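Secretion activator protein, hypothetical (Brucella abortus bv. 1 str. 9-941, PDB 7DNP) probably acts as a muramidase of glycoside hydrolase family 108 that cleaves cell-wall peptidoglycan in connection with the type IV secretion system. Local coordinates at residues 39-42 / 46-49. Sequence-based numbering, arbitrary orientation.
Sequences TLSA and RKVS. With H9U ((2R)-2-[[(2S)-2-[[(2R)-2-[(2R,3S,4R,5R,6S)-5-acetamido-3-[(2S,3R,4R,5S,6R)-3-acetamido-6-(hydroxymethyl)-4,5-bis(oxidanyl)oxan-2-yl]oxy-2-(hydroxymethyl)-6-oxidanyl-oxan-4-yl]oxypropanoyl]amino]propanoyl]amino]pentanedioic acid), chain B.
Ser41 on helix 37-44 holds the loop before helix 50-54 through its hydroxyl: Val48 N donates to Ser41 OG over 2.9 Å, and an N-H...O angle of 168° marks the bond as nearly straight. With OG turned beside its own backbone N (chi1 -71°), the same oxygen also hydrogen-bonds Leu37 O one helical turn back, where the carbonyl can only accept and the hydroxyl is therefore the donor. A second, weak bond runs from Arg46 N to Ser41 O at 3.3 Å, bent to 148°, so the loop backbone meets both the side chain and the main chain of this serine. Arg46 O lies 3.2 Å from Ser41 CA in a CA-H...O contact.

Beside the polar pair, the beta carbon of Val48 is directed toward the helix. Its CG2 methyl comes within 3.4 Å of Ser41 OG and packs 4.0 Å from Leu40 CG; the Leu40 and Val48 side chains cross at about a right angle. Leu40 in turn rests on Lys60 and Ile64 of helix 58-70, while Arg46 NH1 forms a salt bridge with Glu52 OE2 and Ser49 N, at the N-cap of helix 50-54, donates to Glu52 OE1.

Thr39, its beta carbon directed away from the loop, donates from OG1 to the acetamido oxygen O12 of the bound muropeptide H9U at 2.9 Å. Within this lysozyme-clan glycosyl hydrolase 108 region, Ser41 OG is thus donor and acceptor at once, consistent with a hydroxyl of fixed rotation linking helix and loop.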
loop_
_atom_site.group_PDB
_atom_site.type_symbol
_atom_site.label_atom_id
_atom_site.label_comp_id
_atom_site.label_asym_id
_atom_site.label_seq_id
_atom_site.Cartn_x
_atom_site.Cartn_y
_atom_site.Cartn_z
ATOM N N THR A 39 12.396 -0.388 6.370
ATOM C CA THR A 39 12.300 -0.271 4.919
ATOM C C THR A 39 13.508 0.460 4.347
ATOM O O THR A 39 14.043 0.059 3.308
ATOM C CB THR A 39 10.994 0.428 4.547
ATOM O OG1 THR A 39 9.895 -0.420 4.900
ATOM C CG2 THR A 39 10.932 0.729 3.048
ATOM N N LEU A 40 13.970 1.519 5.019
ATOM C CA LEU A 40 15.181 2.192 4.559
ATOM C C LEU A 40 16.392 1.280 4.710
ATOM O O LEU A 40 17.308 1.305 3.882
ATOM C CB LEU A 40 15.393 3.494 5.331
ATOM C CG LEU A 40 16.568 4.365 4.869
ATOM C CD1 LEU A 40 16.495 4.626 3.366
ATOM C CD2 LEU A 40 16.592 5.684 5.632
ATOM N N SER A 41 16.413 0.468 5.767
ATOM C CA SER A 41 17.495 -0.498 5.933
ATOM C C SER A 41 17.534 -1.487 4.769
ATOM O O SER A 41 18.612 -1.802 4.242
ATOM C CB SER A 41 17.331 -1.229 7.267
ATOM O OG SER A 41 17.629 -0.357 8.339
ATOM N N ALA A 42 16.362 -1.967 4.340
ATOM C CA ALA A 42 16.290 -2.871 3.197
ATOM C C ALA A 42 16.806 -2.205 1.928
ATOM O O ALA A 42 17.420 -2.862 1.078
ATOM C CB ALA A 42 14.855 -3.348 3.004
ATOM N N ARG A 46 21.816 -2.331 4.915
ATOM C CA ARG A 46 22.410 -2.293 6.247
ATOM C C ARG A 46 21.407 -1.643 7.188
ATOM O O ARG A 46 20.560 -0.860 6.753
ATOM C CB ARG A 46 23.735 -1.514 6.251
ATOM C CG ARG A 46 23.724 -0.263 5.374
ATOM C CD ARG A 46 24.896 0.660 5.686
ATOM N NE ARG A 46 24.796 1.210 7.035
ATOM C CZ ARG A 46 24.221 2.374 7.328
ATOM N NH1 ARG A 46 23.699 3.117 6.366
ATOM N NH2 ARG A 46 24.168 2.791 8.586
ATOM N N LYS A 47 21.515 -1.965 8.476
ATOM C CA LYS A 47 20.631 -1.380 9.483
ATOM C C LYS A 47 20.955 0.101 9.645
ATOM O O LYS A 47 22.046 0.458 10.099
ATOM C CB LYS A 47 20.778 -2.124 10.810
ATOM C CG LYS A 47 19.907 -1.573 11.935
ATOM C CD LYS A 47 19.836 -2.539 13.119
ATOM C CE LYS A 47 18.789 -2.103 14.150
ATOM N NZ LYS A 47 17.416 -1.997 13.566
ATOM N N VAL A 48 20.011 0.970 9.284
ATOM C CA VAL A 48 20.246 2.408 9.324
ATOM C C VAL A 48 19.851 2.959 10.688
ATOM O O VAL A 48 19.133 2.327 11.466
ATOM C CB VAL A 48 19.492 3.152 8.202
ATOM C CG1 VAL A 48 19.894 2.614 6.829
ATOM C CG2 VAL A 48 17.986 3.056 8.417
ATOM N N SER A 49 20.319 4.171 10.963
ATOM C CA SER A 49 20.028 4.890 12.191
ATOM C C SER A 49 18.768 5.741 12.047
ATOM O O SER A 49 18.266 5.982 10.947
ATOM C CB SER A 49 21.215 5.774 12.563
ATOM O OG SER A 49 21.239 6.925 11.738
HETATM C C22 H9U B . 3.674 1.610 8.259
HETATM C C24 H9U B . 2.245 2.352 10.106
HETATM C C26 H9U B . 3.784 3.078 7.799
HETATM C C28 H9U B . 2.469 3.819 9.707
HETATM C C23 H9U B . 3.382 1.496 9.707
HETATM C C25 H9U B . 4.757 -0.227 7.238
HETATM C C27 H9U B . 5.888 -0.383 6.192
HETATM C C29 H9U B . 5.809 -1.701 5.520
HETATM C C30 H9U B . 5.755 -2.820 6.480
HETATM C C31 H9U B . 4.560 -2.631 7.426
HETATM C C32 H9U B . 3.233 -0.459 11.238
HETATM C C33 H9U B . 3.766 3.155 6.305
HETATM C C34 H9U B . 4.440 -3.784 8.377
HETATM C C35 H9U B . 0.669 2.044 12.068
HETATM C C36 H9U B . 2.076 -1.431 11.444
HETATM C C37 H9U B . 6.771 1.614 4.743
HETATM C C38 H9U B . 4.567 -1.177 11.363
HETATM C C39 H9U B . 0.020 -2.558 10.502
HETATM C C40 H9U B . 0.394 2.023 13.568
HETATM C C41 H9U B . 6.434 2.625 3.648
HETATM C C42 H9U B . 0.550 -3.943 10.147
HETATM C C43 H9U B . 1.712 -6.074 10.915
HETATM C C44 H9U B . -1.097 -2.191 9.544
HETATM C C45 H9U B . 3.214 -5.963 10.698
HETATM C C46 H9U B . 1.474 -6.992 12.105
HETATM C C47 H9U B . 1.377 -8.453 11.667
HETATM C C48 H9U B . 1.089 -9.373 12.850
HETATM N N18 H9U B . 1.995 2.333 11.579
HETATM N N19 H9U B . 5.732 0.673 5.142
HETATM N N20 H9U B . 1.131 -1.635 10.341
HETATM N N21 H9U B . 1.176 -4.750 11.200
HETATM O O01 H9U B . 4.920 0.934 7.976
HETATM O O02 H9U B . 2.688 3.934 8.267
HETATM O O03 H9U B . 4.713 -1.373 8.160
HETATM O O04 H9U B . 3.056 0.065 9.939
HETATM O O05 H9U B . 3.575 4.303 10.355
HETATM O O06 H9U B . 6.959 -1.886 4.608
HETATM O O07 H9U B . 5.603 -4.065 5.773
HETATM O O08 H9U B . 3.743 4.517 5.969
HETATM O O09 H9U B . 5.600 -3.866 9.156
HETATM O O10 H9U B . -0.213 1.820 11.306
HETATM O O11 H9U B . 1.938 -2.001 12.472
HETATM O O12 H9U B . 7.855 1.610 5.235
HETATM O O13 H9U B . 0.460 -4.334 9.028
HETATM O O14 H9U B . 3.782 -6.715 9.860
HETATM O O15 H9U B . 3.882 -5.121 11.356
HETATM O O16 H9U B . 0.945 -8.880 14.002
HETATM O O17 H9U B . 0.999 -10.618 12.668
#